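PDB 6OFQ: heme-binding protein A / AI-2 binding protein A from Helicobacter pylori SS1, which binds the peptide STSA as DppA, the periplasmic substrate-binding protein of an ABC transporter, and probably delivers peptides for uptake. Local coordinates for residues S42-A47 / K206-T211; K215-N220 / K224-K229. One frame throughout, in Å; residues are numbered along the deposited sequence.

Contact 1: S42-A47 / K206-T211; sequences SSMDPA and KKPVGT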
loop_
_atom_site.group_PDB
_atom_site.type_symbol
_atom_site.label_atom_id
_atom_site.label_comp_id
_atom_site.label_asym_id
_atom_site.label_seq_id
_atom_site.Cartn_x
_atom_site.Cartn_y
_atom_site.Cartn_z
ATOM N N SER A 42 8.341 -8.658 -3.072
ATOM C CA SER A 42 7.919 -10.041 -3.129
ATOM C C SER A 42 7.556 -10.495 -4.546
ATOM O O SER A 42 7.393 -11.705 -4.766
ATOM C CB SER A 42 6.731 -10.265 -2.171
ATOM O OG SER A 42 7.152 -10.192 -0.809
ATOM N N SER A 43 7.475 -9.582 -5.503
ATOM C CA SER A 43 7.117 -9.956 -6.876
ATOM C C SER A 43 7.526 -8.766 -7.753
ATOM O O SER A 43 7.622 -7.604 -7.253
ATOM C CB SER A 43 5.621 -10.253 -7.012
ATOM O OG SER A 43 5.326 -10.777 -8.329
ATOM N N MET A 44 7.602 -9.019 -9.058
ATOM C CA MET A 44 7.647 -7.996 -10.077
ATOM C C MET A 44 6.319 -7.870 -10.871
ATOM O O MET A 44 6.276 -7.080 -11.797
ATOM C CB MET A 44 8.821 -8.231 -11.038
ATOM C CG MET A 44 10.134 -8.016 -10.305
ATOM S SD MET A 44 10.462 -6.290 -9.900
ATOM C CE MET A 44 11.663 -6.532 -8.596
ATOM N N ASP A 45 5.310 -8.609 -10.476
ATOM C CA ASP A 45 3.937 -8.422 -11.008
ATOM C C ASP A 45 3.109 -7.791 -9.880
ATOM O O ASP A 45 2.754 -8.465 -8.920
ATOM C CB ASP A 45 3.323 -9.759 -11.462
ATOM C CG ASP A 45 1.923 -9.631 -12.003
ATOM O OD1 ASP A 45 1.275 -8.562 -11.891
ATOM O OD2 ASP A 45 1.438 -10.583 -12.662
ATOM N N PRO A 46 2.801 -6.499 -9.998
ATOM C CA PRO A 46 2.149 -5.797 -8.886
ATOM C C PRO A 46 0.749 -6.253 -8.583
ATOM O O PRO A 46 0.251 -5.979 -7.483
ATOM C CB PRO A 46 2.167 -4.341 -9.303
ATOM C CG PRO A 46 2.136 -4.458 -10.756
ATOM C CD PRO A 46 2.988 -5.609 -11.148
ATOM N N ALA A 47 0.086 -6.948 -9.527
ATOM C CA ALA A 47 -1.202 -7.526 -9.256
ATOM C C ALA A 47 -1.172 -8.695 -8.305
ATOM O O ALA A 47 -2.197 -8.997 -7.728
ATOM C CB ALA A 47 -1.989 -7.895 -10.502
ATOM N N LYS A 206 8.874 -12.168 -12.484
ATOM C CA LYS A 206 10.295 -12.141 -12.091
ATOM C C LYS A 206 11.178 -11.262 -12.956
ATOM O O LYS A 206 12.112 -10.604 -12.441
ATOM C CB LYS A 206 10.899 -13.551 -12.141
ATOM C CG LYS A 206 10.252 -14.456 -11.105
ATOM C CD LYS A 206 10.847 -15.865 -11.096
ATOM C CE LYS A 206 10.361 -16.618 -9.860
ATOM N NZ LYS A 206 9.230 -17.549 -10.153
ATOM N N LYS A 207 10.822 -11.198 -14.234
ATOM C CA LYS A 207 11.626 -10.483 -15.219
ATOM C C LYS A 207 10.641 -9.589 -15.978
ATOM O O LYS A 207 10.073 -9.989 -16.994
ATOM C CB LYS A 207 12.364 -11.495 -16.120
ATOM C CG LYS A 207 13.475 -12.229 -15.378
ATOM C CD LYS A 207 14.065 -13.317 -16.263
ATOM C CE LYS A 207 15.066 -14.092 -15.413
ATOM N NZ LYS A 207 15.583 -15.362 -16.019
ATOM N N PRO A 208 10.317 -8.406 -15.435
ATOM C CA PRO A 208 9.143 -7.696 -15.875
ATOM C C PRO A 208 9.372 -6.861 -17.103
ATOM O O PRO A 208 10.464 -6.405 -17.363
ATOM C CB PRO A 208 8.827 -6.832 -14.648
ATOM C CG PRO A 208 10.191 -6.499 -14.057
ATOM C CD PRO A 208 10.913 -7.822 -14.208
ATOM N N VAL A 209 8.284 -6.581 -17.842
ATOM C CA VAL A 209 8.238 -5.691 -18.964
ATOM C C VAL A 209 7.115 -4.662 -18.836
ATOM O O VAL A 209 5.976 -5.073 -18.733
ATOM C CB VAL A 209 8.105 -6.517 -20.270
ATOM C CG1 VAL A 209 7.961 -5.604 -21.474
ATOM C CG2 VAL A 209 9.339 -7.409 -20.462
ATOM N N GLY A 210 7.472 -3.395 -18.808
ATOM C CA GLY A 210 6.475 -2.313 -18.627
ATOM C C GLY A 210 6.709 -1.212 -19.623
ATOM O O GLY A 210 7.522 -1.331 -20.550
ATOM N N THR A 211 6.053 -0.089 -19.414
ATOM C CA THR A 211 6.225 1.117 -20.208
ATOM C C THR A 211 6.806 2.312 -19.470
ATOM O O THR A 211 6.960 3.368 -20.060
ATOM C CB THR A 211 4.885 1.561 -20.810
ATOM O OG1 THR A 211 3.940 1.816 -19.772
ATOM C CG2 THR A 211 4.279 0.544 -21.749
#

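Contact 2: K215-N220 / K224-K229; sequences KFFLWN and KIILLK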
loop_
_atom_site.group_PDB
_atom_site.type_symbol
_atom_site.label_atom_id
_atom_site.label_comp_id
_atom_site.label_asym_id
_atom_site.label_seq_id
_atom_site.Cartn_x
_atom_site.Cartn_y
_atom_site.Cartn_z
ATOM N N LYS A 215 13.425 0.798 -16.464
ATOM C CA LYS A 215 13.270 -0.597 -16.812
ATOM C C LYS A 215 14.086 -1.463 -15.879
ATOM O O LYS A 215 15.043 -0.977 -15.253
ATOM C CB LYS A 215 13.631 -0.862 -18.266
ATOM C CG LYS A 215 15.073 -0.532 -18.570
ATOM C CD LYS A 215 15.270 -0.533 -20.081
ATOM C CE LYS A 215 16.675 -0.026 -20.373
ATOM N NZ LYS A 215 16.772 -0.173 -21.844
ATOM N N PHE A 216 13.680 -2.713 -15.741
ATOM C CA PHE A 216 14.368 -3.680 -14.880
ATOM C C PHE A 216 15.725 -4.110 -15.455
ATOM O O PHE A 216 15.787 -4.350 -16.664
ATOM C CB PHE A 216 13.467 -4.900 -14.777
ATOM C CG PHE A 216 13.978 -6.037 -13.974
ATOM C CD1 PHE A 216 14.825 -6.984 -14.521
ATOM C CD2 PHE A 216 13.536 -6.239 -12.685
ATOM C CE1 PHE A 216 15.274 -8.083 -13.779
ATOM C CE2 PHE A 216 13.913 -7.365 -11.965
ATOM C CZ PHE A 216 14.769 -8.264 -12.513
ATOM N N PHE A 217 16.708 -4.186 -14.561
ATOM C CA PHE A 217 18.003 -4.818 -14.913
ATOM C C PHE A 217 18.281 -6.062 -14.125
ATOM O O PHE A 217 18.703 -7.077 -14.710
ATOM C CB PHE A 217 19.142 -3.818 -14.874
ATOM C CG PHE A 217 20.471 -4.391 -15.254
ATOM C CD1 PHE A 217 20.716 -4.692 -16.580
ATOM C CD2 PHE A 217 21.405 -4.643 -14.289
ATOM C CE1 PHE A 217 21.922 -5.261 -16.942
ATOM C CE2 PHE A 217 22.609 -5.225 -14.650
ATOM C CZ PHE A 217 22.866 -5.470 -15.975
ATOM N N LEU A 218 18.153 -6.049 -12.814
ATOM C CA LEU A 218 18.485 -7.179 -11.985
ATOM C C LEU A 218 17.686 -7.184 -10.701
ATOM O O LEU A 218 17.362 -6.096 -10.190
ATOM C CB LEU A 218 19.987 -7.005 -11.666
ATOM C CG LEU A 218 20.740 -7.814 -10.657
ATOM C CD1 LEU A 218 22.186 -7.488 -10.968
ATOM C CD2 LEU A 218 20.462 -7.262 -9.274
ATOM N N TRP A 219 17.420 -8.370 -10.186
ATOM C CA TRP A 219 16.843 -8.543 -8.864
ATOM C C TRP A 219 17.608 -9.636 -8.127
ATOM O O TRP A 219 17.499 -10.816 -8.480
ATOM C CB TRP A 219 15.368 -8.890 -8.985
ATOM C CG TRP A 219 14.605 -9.152 -7.687
ATOM C CD1 TRP A 219 14.982 -8.756 -6.397
ATOM C CD2 TRP A 219 13.331 -9.741 -7.568
ATOM N NE1 TRP A 219 14.014 -9.125 -5.513
ATOM C CE2 TRP A 219 12.969 -9.701 -6.213
ATOM C CE3 TRP A 219 12.420 -10.271 -8.510
ATOM C CZ2 TRP A 219 11.720 -10.149 -5.775
ATOM C CZ3 TRP A 219 11.202 -10.743 -8.046
ATOM C CH2 TRP A 219 10.887 -10.742 -6.710
ATOM N N ASN A 220 18.403 -9.281 -7.129
ATOM C CA ASN A 220 19.010 -10.265 -6.242
ATOM C C ASN A 220 18.204 -10.220 -4.968
ATOM O O ASN A 220 18.169 -9.209 -4.237
ATOM C CB ASN A 220 20.467 -9.943 -5.931
ATOM C CG ASN A 220 21.406 -10.042 -7.134
ATOM O OD1 ASN A 220 21.068 -10.661 -8.126
ATOM N ND2 ASN A 220 22.568 -9.420 -7.043
ATOM N N LYS A 224 19.446 -6.466 -3.581
ATOM C CA LYS A 224 19.260 -5.250 -4.368
ATOM C C LYS A 224 18.494 -5.526 -5.650
ATOM O O LYS A 224 18.510 -6.644 -6.195
ATOM C CB LYS A 224 20.591 -4.577 -4.747
ATOM C CG LYS A 224 21.474 -5.387 -5.686
ATOM C CD LYS A 224 22.847 -4.799 -5.944
ATOM C CE LYS A 224 23.648 -5.613 -6.937
ATOM N NZ LYS A 224 24.976 -4.936 -6.990
ATOM N N ILE A 225 17.792 -4.473 -6.116
ATOM C CA ILE A 225 17.215 -4.386 -7.455
ATOM C C ILE A 225 17.883 -3.218 -8.159
ATOM O O ILE A 225 18.071 -2.116 -7.566
ATOM C CB ILE A 225 15.707 -4.120 -7.308
ATOM C CG1 ILE A 225 15.059 -5.375 -6.716
ATOM C CG2 ILE A 225 15.108 -3.710 -8.648
ATOM C CD1 ILE A 225 13.758 -5.048 -5.997
ATOM N N ILE A 226 18.203 -3.410 -9.445
ATOM C CA ILE A 226 18.754 -2.349 -10.263
ATOM C C ILE A 226 17.759 -1.985 -11.345
ATOM O O ILE A 226 17.267 -2.881 -12.058
ATOM C CB ILE A 226 20.122 -2.731 -10.911
ATOM C CG1 ILE A 226 21.167 -2.957 -9.818
ATOM C CG2 ILE A 226 20.572 -1.668 -11.897
ATOM C CD1 ILE A 226 22.503 -3.458 -10.323
ATOM N N LEU A 227 17.426 -0.701 -11.401
ATOM C CA LEU A 227 16.567 -0.089 -12.415
ATOM C C LEU A 227 17.427 0.816 -13.276
ATOM O O LEU A 227 18.237 1.587 -12.739
ATOM C CB LEU A 227 15.451 0.765 -11.784
ATOM C CG LEU A 227 14.622 -0.015 -10.774
ATOM C CD1 LEU A 227 13.642 0.943 -10.067
ATOM C CD2 LEU A 227 13.892 -1.213 -11.362
ATOM N N LEU A 228 17.194 0.814 -14.584
ATOM C CA LEU A 228 17.861 1.731 -15.485
ATOM C C LEU A 228 16.880 2.683 -16.143
ATOM O O LEU A 228 15.732 2.264 -16.434
ATOM C CB LEU A 228 18.609 0.879 -16.523
ATOM C CG LEU A 228 19.689 -0.069 -16.014
ATOM C CD1 LEU A 228 20.224 -1.009 -17.072
ATOM C CD2 LEU A 228 20.785 0.807 -15.388
ATOM N N LYS A 229 17.313 3.890 -16.482
ATOM C CA LYS A 229 16.455 4.775 -17.209
ATOM C C LYS A 229 15.914 4.170 -18.472
ATOM O O LYS A 229 16.645 3.602 -19.263
ATOM C CB LYS A 229 17.171 6.095 -17.467
ATOM C CG LYS A 229 16.455 7.130 -18.323
ATOM C CD LYS A 229 17.266 8.406 -18.341
ATOM C CE LYS A 229 16.689 9.399 -19.296
ATOM N NZ LYS A 229 17.269 10.765 -19.182
#

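Contact 1: S42-A47 / K206-T211
M44 packs on P208, and its neighbour D45 has a carboxylate oxygen, OD2, that is held twice, by a salt bridge from R125 and a hydrogen bond with Y134 OH. The contact joins two loops of a type II periplasmic binding protein: one follows strand 32-37, the other leads into strand 214-220. No hydrogen bond links the two segments directly, though the backbone of M44 does bond to A205, just before K206. M44 O takes a hydrogen bond from Y62 OH and lies 3.8 Å from P208 CB. Between the side chains the contact is apolar. M44 CB sits 3.7 Å from P208 CG, and the two side chains run past each other at a slant. M44 CG lies anti to its carbonyl carbon (chi1 -68°) and also rests on the carbonyl oxygen of K206, 3.9 Å from K206 O. CG lies by W219, and the bend at chi2 takes CE on to I225 CD1.

Two turns shape the loop around M44. In an ST turn, S43 OG accepts from D45 N at 3.1 Å. In an Asx turn, D45 OD1 accepts from A47 N. A47 N meets OD1 from above the carboxylate plane, 38° out of it.

Contact 2: K215-N220 / K224-K229
F217 and I226 lie side by side on an antiparallel beta hairpin that forms one edge of a mixed sheet. A classic beta bulge shifts the register here: F217 and L218 both face I226. I226 O accepts from F217 N at 2.9 Å and, weakly, from L218 N.

At the bulge F217 CB points toward strand 224-229, and the side chain meets both I226 and L228. With CG anti to the backbone N (chi1 -179°), two methyls meet the base of the side chain. I226 CG2 lies 3.9 Å from F217 CD2. L228 CD1 approaches the ring obliquely, 3.7 Å from F217 CD1, and touches F217 CB as well. Next along, L218 forks over its neighbours: CD1 meets I226 CD1 at 4.1 Å, and CD2 reaches K224 O at 3.7 Å.

The other face of the hairpin carries F216, W219, I225 and L227. There I225 CG1 presses close to the indole, 3.4 Å from W219 CD1, and the two side chains point the same way. F216 and L227 meet helix 52-61, while W219 NE1 bonds to D40 OD2. On the opposite face the extended chain of K224 runs beside the N220 amide, CE 4.0 Å from ND2, which bonds to E223 OE1.

All seven hydrogen bonds across the strands, one of them weak, are backbone to backbone. They set the register, while the side chains add apolar packing.

Contacts 1 and 2 lie 11 Å apart, centre to centre, and touch directly. Loop 206-211 runs close to the start of strand 214-220. P208 CD and the K206 carbonyl oxygen meet the F216 ring: P208 CD is 3.4 Å from F216 CD2, and K206 O is 3.5 Å from F216 CZ. M44 reaches across from contact 1 to the same face of the hairpin. M44 CG lies 3.7 Å from W219 CE3, and M44 CE lies 3.7 Å from I225 CD1. M44, P208, F216, W219 and I225 thus form one apolar cluster. I61 of helix 52-61 adds to it at P208 and F216. Along the chain the contacts come in series.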